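Putative glyoxalase superfamily protein (Ralstonia eutropha, PDB 3IUZ) probably acts as an iron(II)-dependent dioxygenase of the 2-oxoadipate dioxygenase/decarboxylase family, which would make it a 2-hydroxyglutarate synthase. Local coordinates at residues R42-L53 against H132-F142; I57-T68 against P299-T307. All blocks are in the same frame, centred on the assembly; numbering follows the deposited sequence. Where two conformers were deposited one is given.

Contact 1. Residues R42-L53 against H132-F142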
loop_
_atom_site.group_PDB
_atom_site.type_symbol
_atom_site.label_atom_id
_atom_site.label_comp_id
_atom_site.label_asym_id
_atom_site.label_seq_id
_atom_site.Cartn_x
_atom_site.Cartn_y
_atom_site.Cartn_z
ATOM N N ARG A 42 11.404 -9.933 12.570
ATOM C CA ARG A 42 10.173 -9.314 12.109
ATOM C C ARG A 42 10.415 -8.010 11.370
ATOM O O ARG A 42 9.697 -7.727 10.396
ATOM C CB ARG A 42 9.161 -9.074 13.220
ATOM C CG ARG A 42 9.543 -8.063 14.218
ATOM C CD ARG A 42 8.447 -7.874 15.258
ATOM N NE ARG A 42 8.791 -6.768 16.131
ATOM C CZ ARG A 42 8.068 -6.342 17.158
ATOM N NH1 ARG A 42 6.920 -6.940 17.503
ATOM N NH2 ARG A 42 8.516 -5.312 17.842
ATOM N N ALA A 43 11.383 -7.214 11.836
ATOM C CA ALA A 43 11.783 -5.985 11.124
ATOM C C ALA A 43 12.276 -6.267 9.691
ATOM O O ALA A 43 11.889 -5.595 8.725
ATOM C CB ALA A 43 12.857 -5.262 11.884
ATOM N N GLU A 44 13.194 -7.210 9.554
ATOM C CA GLU A 44 13.644 -7.606 8.230
ATOM C C GLU A 44 12.478 -8.079 7.330
ATOM O O GLU A 44 12.418 -7.730 6.135
ATOM C CB GLU A 44 14.673 -8.717 8.336
ATOM C CG GLU A 44 15.995 -8.274 8.996
ATOM C CD GLU A 44 16.945 -9.401 9.334
ATOM O OE1 GLU A 44 16.543 -10.596 9.321
ATOM O OE2 GLU A 44 18.122 -9.085 9.616
ATOM N N ILE A 45 11.583 -8.889 7.895
ATOM C CA ILE A 45 10.485 -9.408 7.130
ATOM C C ILE A 45 9.562 -8.269 6.712
ATOM O O ILE A 45 9.082 -8.222 5.552
ATOM C CB ILE A 45 9.728 -10.521 7.900
ATOM C CG1 ILE A 45 10.603 -11.773 7.942
ATOM C CG2 ILE A 45 8.354 -10.841 7.272
ATOM C CD1 ILE A 45 10.221 -12.771 9.127
ATOM N N ALA A 46 9.292 -7.362 7.650
ATOM C CA ALA A 46 8.394 -6.247 7.361
ATOM C C ALA A 46 8.950 -5.361 6.251
ATOM O O ALA A 46 8.210 -4.942 5.340
ATOM C CB ALA A 46 8.116 -5.427 8.617
ATOM N N GLN A 47 10.240 -5.071 6.329
ATOM C CA GLN A 47 10.933 -4.273 5.324
ATOM C C GLN A 47 10.933 -4.989 3.953
ATOM O O GLN A 47 10.575 -4.348 2.926
ATOM C CB GLN A 47 12.345 -3.949 5.783
ATOM C CG GLN A 47 13.221 -3.233 4.767
ATOM C CD GLN A 47 12.753 -1.877 4.448
ATOM O OE1 GLN A 47 12.032 -1.244 5.222
ATOM N NE2 GLN A 47 13.182 -1.381 3.279
ATOM N N ALA A 48 11.215 -6.301 3.949
ATOM C CA ALA A 48 11.200 -7.076 2.679
ATOM C C ALA A 48 9.816 -7.133 2.101
ATOM O O ALA A 48 9.676 -6.884 0.874
ATOM C CB ALA A 48 11.775 -8.436 2.804
ATOM N N LEU A 49 8.797 -7.392 2.928
ATOM C CA LEU A 49 7.405 -7.370 2.411
ATOM C C LEU A 49 7.118 -6.022 1.711
ATOM O O LEU A 49 6.567 -6.000 0.598
ATOM C CB LEU A 49 6.364 -7.609 3.487
ATOM C CG LEU A 49 4.897 -7.387 3.147
ATOM C CD1 LEU A 49 4.441 -8.405 2.071
ATOM C CD2 LEU A 49 3.991 -7.416 4.392
ATOM N N ASN A 50 7.480 -4.925 2.384
ATOM C CA ASN A 50 7.226 -3.604 1.867
ATOM C C ASN A 50 7.867 -3.390 0.513
ATOM O O ASN A 50 7.271 -2.769 -0.338
ATOM C CB ASN A 50 7.717 -2.510 2.814
ATOM C CG ASN A 50 6.814 -2.350 4.019
ATOM O OD1 ASN A 50 5.761 -2.984 4.063
ATOM N ND2 ASN A 50 7.264 -1.568 5.047
HETATM N N MSE A 51 9.087 -3.888 0.359
HETATM C CA MSE A 51 9.799 -3.737 -0.856
HETATM C C MSE A 51 9.137 -4.552 -1.995
HETATM O O MSE A 51 9.161 -4.120 -3.151
HETATM C CB MSE A 51 11.276 -4.119 -0.633
HETATM C CG MSE A 51 12.068 -3.081 0.284
HETATM SE SE MSE A 51 13.792 -3.699 0.682
HETATM C CE MSE A 51 14.768 -3.089 -0.881
ATOM N N VAL A 52 8.612 -5.745 -1.669
ATOM C CA VAL A 52 7.949 -6.579 -2.645
ATOM C C VAL A 52 6.695 -5.864 -3.086
ATOM O O VAL A 52 6.408 -5.794 -4.303
ATOM C CB VAL A 52 7.675 -7.995 -2.110
ATOM C CG1 VAL A 52 6.799 -8.780 -3.097
ATOM C CG2 VAL A 52 9.017 -8.690 -1.800
ATOM N N LEU A 53 6.003 -5.232 -2.125
ATOM C CA LEU A 53 4.759 -4.545 -2.418
ATOM C C LEU A 53 5.018 -3.280 -3.272
ATOM O O LEU A 53 4.272 -2.968 -4.189
ATOM C CB LEU A 53 3.980 -4.211 -1.119
ATOM C CG LEU A 53 3.362 -5.418 -0.384
ATOM C CD1 LEU A 53 2.747 -4.969 0.975
ATOM C CD2 LEU A 53 2.322 -6.136 -1.287
ATOM N N HIS A 132 6.286 0.954 12.250
ATOM C CA HIS A 132 6.935 -0.232 12.779
ATOM C C HIS A 132 7.683 0.040 14.074
ATOM O O HIS A 132 8.552 0.930 14.144
ATOM C CB HIS A 132 7.843 -0.873 11.741
ATOM C CG HIS A 132 8.090 -2.305 12.030
ATOM N ND1 HIS A 132 9.027 -2.707 12.957
ATOM C CD2 HIS A 132 7.481 -3.436 11.582
ATOM C CE1 HIS A 132 8.988 -4.027 13.069
ATOM N NE2 HIS A 132 8.083 -4.502 12.220
ATOM N N ALA A 133 7.378 -0.757 15.092
ATOM C CA ALA A 133 7.940 -0.531 16.443
ATOM C C ALA A 133 9.461 -0.640 16.450
ATOM O O ALA A 133 10.083 -0.071 17.305
ATOM C CB ALA A 133 7.333 -1.524 17.471
ATOM N N ASP A 134 10.062 -1.375 15.522
ATOM C CA ASP A 134 11.505 -1.613 15.579
ATOM C C ASP A 134 12.318 -0.574 14.815
ATOM O O ASP A 134 13.529 -0.505 14.989
ATOM C CB ASP A 134 11.906 -3.017 15.086
ATOM C CG ASP A 134 11.286 -4.143 15.886
ATOM O OD1 ASP A 134 10.975 -3.967 17.094
ATOM O OD2 ASP A 134 11.120 -5.245 15.297
ATOM N N ALA A 135 11.681 0.205 13.955
ATOM C CA ALA A 135 12.381 1.208 13.142
ATOM C C ALA A 135 11.318 2.141 12.551
ATOM O O ALA A 135 11.086 2.122 11.331
ATOM C CB ALA A 135 13.219 0.516 12.007
ATOM N N PRO A 136 10.644 2.920 13.421
ATOM C CA PRO A 136 9.440 3.656 13.013
ATOM C C PRO A 136 9.690 4.703 11.923
ATOM O O PRO A 136 8.816 4.951 11.074
ATOM C CB PRO A 136 8.965 4.313 14.322
ATOM C CG PRO A 136 10.086 4.151 15.298
ATOM C CD PRO A 136 10.884 3.006 14.867
ATOM N N GLU A 137 10.890 5.277 11.941
ATOM C CA GLU A 137 11.309 6.253 10.943
ATOM C C GLU A 137 11.917 5.658 9.696
ATOM O O GLU A 137 11.945 6.322 8.661
ATOM C CB GLU A 137 12.305 7.242 11.526
ATOM C CG GLU A 137 11.745 7.984 12.690
ATOM C CD GLU A 137 12.752 8.950 13.300
ATOM O OE1 GLU A 137 13.887 9.084 12.775
ATOM O OE2 GLU A 137 12.392 9.596 14.296
ATOM N N GLY A 138 12.353 4.404 9.746
ATOM C CA GLY A 138 13.035 3.806 8.604
ATOM C C GLY A 138 12.209 2.849 7.774
ATOM O O GLY A 138 12.316 2.842 6.552
ATOM N N ILE A 139 11.428 1.983 8.426
ATOM C CA ILE A 139 10.563 1.046 7.725
ATOM C C ILE A 139 9.358 1.845 7.252
ATOM O O ILE A 139 8.864 2.704 7.987
ATOM C CB ILE A 139 10.146 -0.113 8.663
ATOM C CG1 ILE A 139 11.346 -1.063 8.864
ATOM C CG2 ILE A 139 8.947 -0.847 8.106
ATOM C CD1 ILE A 139 11.102 -2.124 9.960
ATOM N N ALA A 140 8.878 1.620 6.037
ATOM C CA ALA A 140 7.724 2.364 5.538
ATOM C C ALA A 140 6.544 2.204 6.453
ATOM O O ALA A 140 6.324 1.104 6.985
ATOM C CB ALA A 140 7.302 1.860 4.147
ATOM N N GLN A 141 5.757 3.269 6.587
ATOM C CA GLN A 141 4.507 3.201 7.305
ATOM C C GLN A 141 3.445 2.633 6.381
ATOM O O GLN A 141 3.630 2.618 5.155
ATOM C CB GLN A 141 4.064 4.549 7.804
ATOM C CG GLN A 141 4.891 5.103 8.917
ATOM C CD GLN A 141 4.308 6.407 9.425
ATOM O OE1 GLN A 141 3.409 6.424 10.282
ATOM N NE2 GLN A 141 4.783 7.517 8.868
ATOM N N PHE A 142 2.346 2.169 6.976
ATOM C CA PHE A 142 1.135 1.829 6.247
ATOM C C PHE A 142 0.096 2.858 6.600
ATOM O O PHE A 142 -0.129 3.174 7.806
ATOM C CB PHE A 142 0.613 0.461 6.629
ATOM C CG PHE A 142 1.307 -0.668 5.939
ATOM C CD1 PHE A 142 2.543 -1.117 6.368
ATOM C CD2 PHE A 142 0.744 -1.241 4.809
ATOM C CE1 PHE A 142 3.201 -2.151 5.695
ATOM C CE2 PHE A 142 1.375 -2.266 4.135
ATOM C CZ PHE A 142 2.592 -2.734 4.552
HETATM O O HOH W 1 12.758 -7.283 14.447
#

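Contact 2. Residues I57-T68 against P299-T307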
loop_
_atom_site.group_PDB
_atom_site.type_symbol
_atom_site.label_atom_id
_atom_site.label_comp_id
_atom_site.label_asym_id
_atom_site.label_seq_id
_atom_site.Cartn_x
_atom_site.Cartn_y
_atom_site.Cartn_z
ATOM N N ILE A 57 3.722 -2.099 -6.932
ATOM C CA ILE A 57 3.212 -0.766 -7.347
ATOM C C ILE A 57 3.862 -0.328 -8.635
ATOM O O ILE A 57 3.174 0.106 -9.558
ATOM C CB ILE A 57 3.412 0.367 -6.314
ATOM C CG1 ILE A 57 2.088 0.713 -5.656
ATOM C CG2 ILE A 57 3.963 1.702 -6.976
ATOM C CD1 ILE A 57 1.010 1.089 -6.593
ATOM N N LEU A 58 5.182 -0.439 -8.711
ATOM C CA LEU A 58 5.910 -0.061 -9.906
ATOM C C LEU A 58 5.417 -0.824 -11.149
ATOM O O LEU A 58 5.407 -0.253 -12.254
ATOM C CB LEU A 58 7.414 -0.267 -9.712
ATOM C CG LEU A 58 8.106 0.639 -8.672
ATOM C CD1 LEU A 58 9.609 0.373 -8.734
ATOM C CD2 LEU A 58 7.776 2.161 -8.884
ATOM N N ASP A 59 5.028 -2.093 -10.978
ATOM C CA ASP A 59 4.542 -2.891 -12.101
ATOM C C ASP A 59 3.243 -2.305 -12.677
ATOM O O ASP A 59 2.902 -2.610 -13.803
ATOM C CB ASP A 59 4.220 -4.323 -11.672
ATOM C CG ASP A 59 5.458 -5.139 -11.303
ATOM O OD1 ASP A 59 6.572 -4.770 -11.694
ATOM O OD2 ASP A 59 5.289 -6.178 -10.621
ATOM N N ARG A 60 2.469 -1.556 -11.902
ATOM C CA ARG A 60 1.208 -1.036 -12.436
ATOM C C ARG A 60 1.040 0.486 -12.359
ATOM O O ARG A 60 -0.070 1.023 -12.594
ATOM C CB ARG A 60 0.036 -1.712 -11.765
ATOM C CG ARG A 60 -0.171 -1.330 -10.343
ATOM C CD ARG A 60 -1.325 -2.138 -9.787
ATOM N NE ARG A 60 -1.603 -1.661 -8.445
ATOM C CZ ARG A 60 -0.870 -2.004 -7.399
ATOM N NH1 ARG A 60 0.149 -2.866 -7.564
ATOM N NH2 ARG A 60 -1.144 -1.499 -6.192
ATOM N N VAL A 61 2.142 1.162 -12.046
ATOM C CA VAL A 61 2.195 2.623 -11.995
ATOM C C VAL A 61 3.381 3.065 -12.880
ATOM O O VAL A 61 4.467 3.338 -12.408
ATOM C CB VAL A 61 2.308 3.111 -10.579
ATOM C CG1 VAL A 61 2.287 4.708 -10.541
ATOM C CG2 VAL A 61 1.185 2.537 -9.724
ATOM N N PRO A 62 3.168 3.072 -14.223
ATOM C CA PRO A 62 4.204 3.366 -15.165
ATOM C C PRO A 62 4.900 4.722 -14.974
ATOM O O PRO A 62 6.063 4.826 -15.231
ATOM C CB PRO A 62 3.500 3.242 -16.523
ATOM C CG PRO A 62 2.092 3.163 -16.248
ATOM C CD PRO A 62 1.934 2.625 -14.890
ATOM N N THR A 63 4.224 5.732 -14.455
ATOM C CA THR A 63 4.884 7.010 -14.201
ATOM C C THR A 63 5.893 6.873 -13.063
ATOM O O THR A 63 6.977 7.477 -13.093
ATOM C CB THR A 63 3.822 8.136 -13.929
ATOM O OG1 THR A 63 2.851 8.152 -15.012
ATOM C CG2 THR A 63 4.467 9.451 -13.863
ATOM N N GLY A 64 5.555 6.039 -12.071
ATOM C CA GLY A 64 6.488 5.667 -11.033
ATOM C C GLY A 64 7.685 4.922 -11.555
ATOM O O GLY A 64 8.790 5.192 -11.181
ATOM N N ARG A 65 7.443 3.951 -12.430
ATOM C CA ARG A 65 8.512 3.199 -13.047
ATOM C C ARG A 65 9.474 4.113 -13.811
ATOM O O ARG A 65 10.701 3.932 -13.707
ATOM C CB ARG A 65 7.896 2.128 -13.944
ATOM C CG ARG A 65 8.820 0.975 -14.329
ATOM C CD ARG A 65 7.984 -0.247 -14.728
ATOM N NE ARG A 65 7.156 -0.017 -15.932
ATOM C CZ ARG A 65 5.808 -0.055 -16.011
ATOM N NH1 ARG A 65 5.007 -0.308 -14.949
ATOM N NH2 ARG A 65 5.229 0.169 -17.191
ATOM N N ALA A 66 8.944 5.116 -14.528
ATOM C CA ALA A 66 9.764 6.101 -15.247
ATOM C C ALA A 66 10.684 6.894 -14.353
ATOM O O ALA A 66 11.907 7.028 -14.606
ATOM C CB ALA A 66 8.846 7.111 -16.021
ATOM N N TYR A 67 10.084 7.453 -13.299
ATOM C CA TYR A 67 10.812 8.167 -12.279
ATOM C C TYR A 67 11.913 7.281 -11.666
ATOM O O TYR A 67 13.080 7.680 -11.612
ATOM C CB TYR A 67 9.894 8.708 -11.158
ATOM C CG TYR A 67 10.730 9.328 -10.045
ATOM C CD1 TYR A 67 11.292 10.580 -10.213
ATOM C CD2 TYR A 67 11.016 8.626 -8.853
ATOM C CE1 TYR A 67 12.122 11.132 -9.240
ATOM C CE2 TYR A 67 11.829 9.176 -7.878
ATOM C CZ TYR A 67 12.362 10.423 -8.074
ATOM O OH TYR A 67 13.171 10.977 -7.156
ATOM N N THR A 68 11.550 6.093 -11.211
ATOM C CA THR A 68 12.514 5.271 -10.511
ATOM C C THR A 68 13.578 4.730 -11.466
ATOM O O THR A 68 14.732 4.568 -11.063
ATOM C CB THR A 68 11.852 4.098 -9.748
ATOM O OG1 THR A 68 11.108 3.305 -10.660
ATOM C CG2 THR A 68 10.946 4.595 -8.574
ATOM N N PRO A 299 -9.187 5.144 -13.211
ATOM C CA PRO A 299 -7.971 5.555 -12.511
ATOM C C PRO A 299 -7.388 4.413 -11.703
ATOM O O PRO A 299 -8.127 3.711 -11.021
ATOM C CB PRO A 299 -8.462 6.649 -11.573
ATOM C CG PRO A 299 -9.668 7.150 -12.171
ATOM C CD PRO A 299 -10.334 5.967 -12.818
ATOM N N GLY A 300 -6.065 4.258 -11.788
ATOM C CA GLY A 300 -5.367 3.242 -11.069
ATOM C C GLY A 300 -4.716 3.915 -9.861
ATOM O O GLY A 300 -5.306 4.750 -9.173
ATOM N N SER A 301 -3.484 3.573 -9.650
ATOM C CA SER A 301 -2.725 4.051 -8.493
ATOM C C SER A 301 -1.687 5.083 -8.917
ATOM O O SER A 301 -1.498 5.327 -10.119
ATOM C CB SER A 301 -2.075 2.833 -7.864
ATOM O OG SER A 301 -3.090 1.964 -7.379
ATOM N N PHE A 302 -0.980 5.674 -7.957
ATOM C CA PHE A 302 -0.035 6.772 -8.224
ATOM C C PHE A 302 1.223 6.685 -7.359
ATOM O O PHE A 302 1.304 5.870 -6.400
ATOM C CB PHE A 302 -0.689 8.178 -8.141
ATOM C CG PHE A 302 -1.228 8.595 -6.776
ATOM C CD1 PHE A 302 -2.523 8.290 -6.406
ATOM C CD2 PHE A 302 -0.446 9.326 -5.887
ATOM C CE1 PHE A 302 -3.053 8.713 -5.208
ATOM C CE2 PHE A 302 -0.951 9.726 -4.655
ATOM C CZ PHE A 302 -2.276 9.433 -4.320
ATOM N N TYR A 303 2.230 7.451 -7.762
ATOM C CA TYR A 303 3.521 7.561 -7.072
ATOM C C TYR A 303 3.610 8.962 -6.529
ATOM O O TYR A 303 3.409 9.936 -7.254
ATOM C CB TYR A 303 4.661 7.311 -8.051
ATOM C CG TYR A 303 6.035 7.089 -7.442
ATOM C CD1 TYR A 303 6.869 8.155 -7.134
ATOM C CD2 TYR A 303 6.533 5.816 -7.268
ATOM C CE1 TYR A 303 8.127 7.958 -6.607
ATOM C CE2 TYR A 303 7.815 5.610 -6.778
ATOM C CZ TYR A 303 8.595 6.660 -6.438
ATOM O OH TYR A 303 9.856 6.442 -5.908
ATOM N N GLU A 304 3.934 9.061 -5.244
ATOM C CA GLU A 304 3.882 10.292 -4.508
ATOM C C GLU A 304 5.225 10.582 -3.835
ATOM O O GLU A 304 5.993 9.673 -3.528
ATOM C CB GLU A 304 2.777 10.189 -3.434
ATOM C CG GLU A 304 2.672 11.390 -2.444
ATOM C CD GLU A 304 1.558 11.174 -1.438
ATOM O OE1 GLU A 304 1.781 10.509 -0.403
ATOM O OE2 GLU A 304 0.446 11.630 -1.729
ATOM N N PHE A 305 5.480 11.856 -3.619
ATOM C CA PHE A 305 6.679 12.327 -2.964
ATOM C C PHE A 305 6.315 13.041 -1.666
ATOM O O PHE A 305 5.287 13.722 -1.577
ATOM C CB PHE A 305 7.418 13.325 -3.841
ATOM C CG PHE A 305 7.878 12.760 -5.127
ATOM C CD1 PHE A 305 8.965 11.932 -5.189
ATOM C CD2 PHE A 305 7.196 13.028 -6.291
ATOM C CE1 PHE A 305 9.396 11.382 -6.389
ATOM C CE2 PHE A 305 7.662 12.482 -7.498
ATOM C CZ PHE A 305 8.755 11.662 -7.515
ATOM N N ILE A 306 7.210 12.930 -0.680
ATOM C CA ILE A 306 6.967 13.550 0.610
ATOM C C ILE A 306 8.294 14.052 1.146
ATOM O O ILE A 306 9.324 13.417 0.945
ATOM C CB ILE A 306 6.351 12.549 1.605
ATOM C CG1 ILE A 306 5.851 13.260 2.883
ATOM C CG2 ILE A 306 7.330 11.413 1.926
ATOM C CD1 ILE A 306 4.749 12.381 3.631
ATOM N N THR A 307 8.255 15.216 1.786
ATOM C CA THR A 307 9.366 15.699 2.594
ATOM C C THR A 307 8.885 15.821 4.064
ATOM O O THR A 307 7.781 16.334 4.337
ATOM C CB THR A 307 9.936 17.048 2.054
ATOM O OG1 THR A 307 10.654 16.813 0.841
ATOM C CG2 THR A 307 10.887 17.696 3.059
HETATM O O HOH W 2 -4.164 -0.041 -8.871
HETATM O O HOH W 3 -2.329 1.798 -11.406
#

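Contact 1. Residues R42-L53 against H132-F142
The first turns of helix 42-60 rest on the connection between strands 125-132 and 141-147 of the large mixed sheet, and a salt bridge between Arg42 and Asp134 fastens the helix start to a type I beta turn, His132 to Ala135. The arginine grips side-on: NE reaches Asp134 OD2 at 2.9 Å with an N-H...O angle of 170°, and NH2 reaches OD1, also at 2.9 Å. Both oxygens are met on their syn sides, in the guanidinium plane but both well out of the carboxylate plane, so the two groups are twisted against each other. A chi1 of 68° sets Arg42 CG between its backbone N and carbonyl carbon, and the extended chain from there carries NE across to the aspartate. Water 1 adds a second tie, accepting from Ala43 N and donating to Asp134 OD2. His132 ND1 accepts from the backbone N of Asp134 at 3.1 Å, while NE2 bonds to Leu110 O, fixing the imidazole from both nitrogens. His132 CD2 lies 3.6 Å from Ala46 CB, and Ile139 CD1 lies over one face of the ring, toward its rim. A turn further along the helix, Asn50 OD1 comes within 3.1 Å of Phe142 CE1, with amide and ring planes 56° apart; Asn50 ND2 is hydrogen-bonded to Tyr112 OH and lies 3.5 Å from Ala140 CB. Leu53 CD1 then meets the edge of the Phe142 ring. The whole is a helix packed over a strand-to-strand connection, with the ion pair at its N-terminal end and mixed contacts of alanines, Asn50 and Leu53 beyond.

Contact 2. Residues I57-T68 against P299-T307
An aromatic cluster of Tyr67, Tyr303 and Phe305 joins helix 62-73 to the last strand of the mixed sheet, 293-306. Phe305 turns its edge to the face of Tyr67: its CZ sits over the centre of the tyrosine ring, CE1 lies 3.5 Å from Tyr67 CZ, and the planes stand at 78°, a T-shaped pair. Tyr67 and Tyr303 meet obliquely instead, CD2 of the first 3.7 Å from CE1 of the second. With CG anti to the backbone N (chi1 -167°), the Tyr303 ring reaches toward helix 62-73 and packs directly on the backbone of Gly64, whose CA approaches Tyr303 CD2 to 3.8 Å. Leu58 CD2 touches CE2 of the same tyrosine, and Thr68 CG2 comes to 3.4 Å from its OH, whose hydrogen bond is made with Asp241 OD2.

At the other end the junction between the two helices takes over. Val61, at the N-cap position of helix 62-73, sets CG2 3.8 Å from Ser301 CB. Two waters bridge the backbones and side chains here: water 2 accepts from Arg60 NE and donates to Ser301 OG, while water 3 donates to Arg60 O at 2.7 Å and accepts from Ser301 N. Arg60 NH2 and Ser301 OG are both hydrogen-bonded to Phe236 O, so direct and water-mediated links converge on this corner. The axes of helix segment 62-68 and strand segment 302-306 approach to 7.3 Å, with 48° between their N-to-C directions; strand 238-242 lies beside strand 293-306, helix 246-252 against Tyr67 and Phe305, and helix 16-25 against Leu58 and Thr68.

In the fold
From the N terminus the chain passes helices 4-14 and 16-25 before entering helix 42-60, whose first part makes contact 1 and whose last turn begins contact 2. Contact 1 closes when the chain, having laid down strands 80-87, 112-120 and 125-132, turns toward strand 141-147. Contact 2 opens before that closure and waits until strand 293-306, 231 residues later, so the two loops cross. They lie about 19 Å apart, centre to centre, and both lead from helix 42-60 to the same mixed sheet: contact 1 at the connection into strand 141-147, contact 2 at strand 293-306. Helix 42-60 and the helix that follows it, 62-73, thus tie early and late strands of the sheet together.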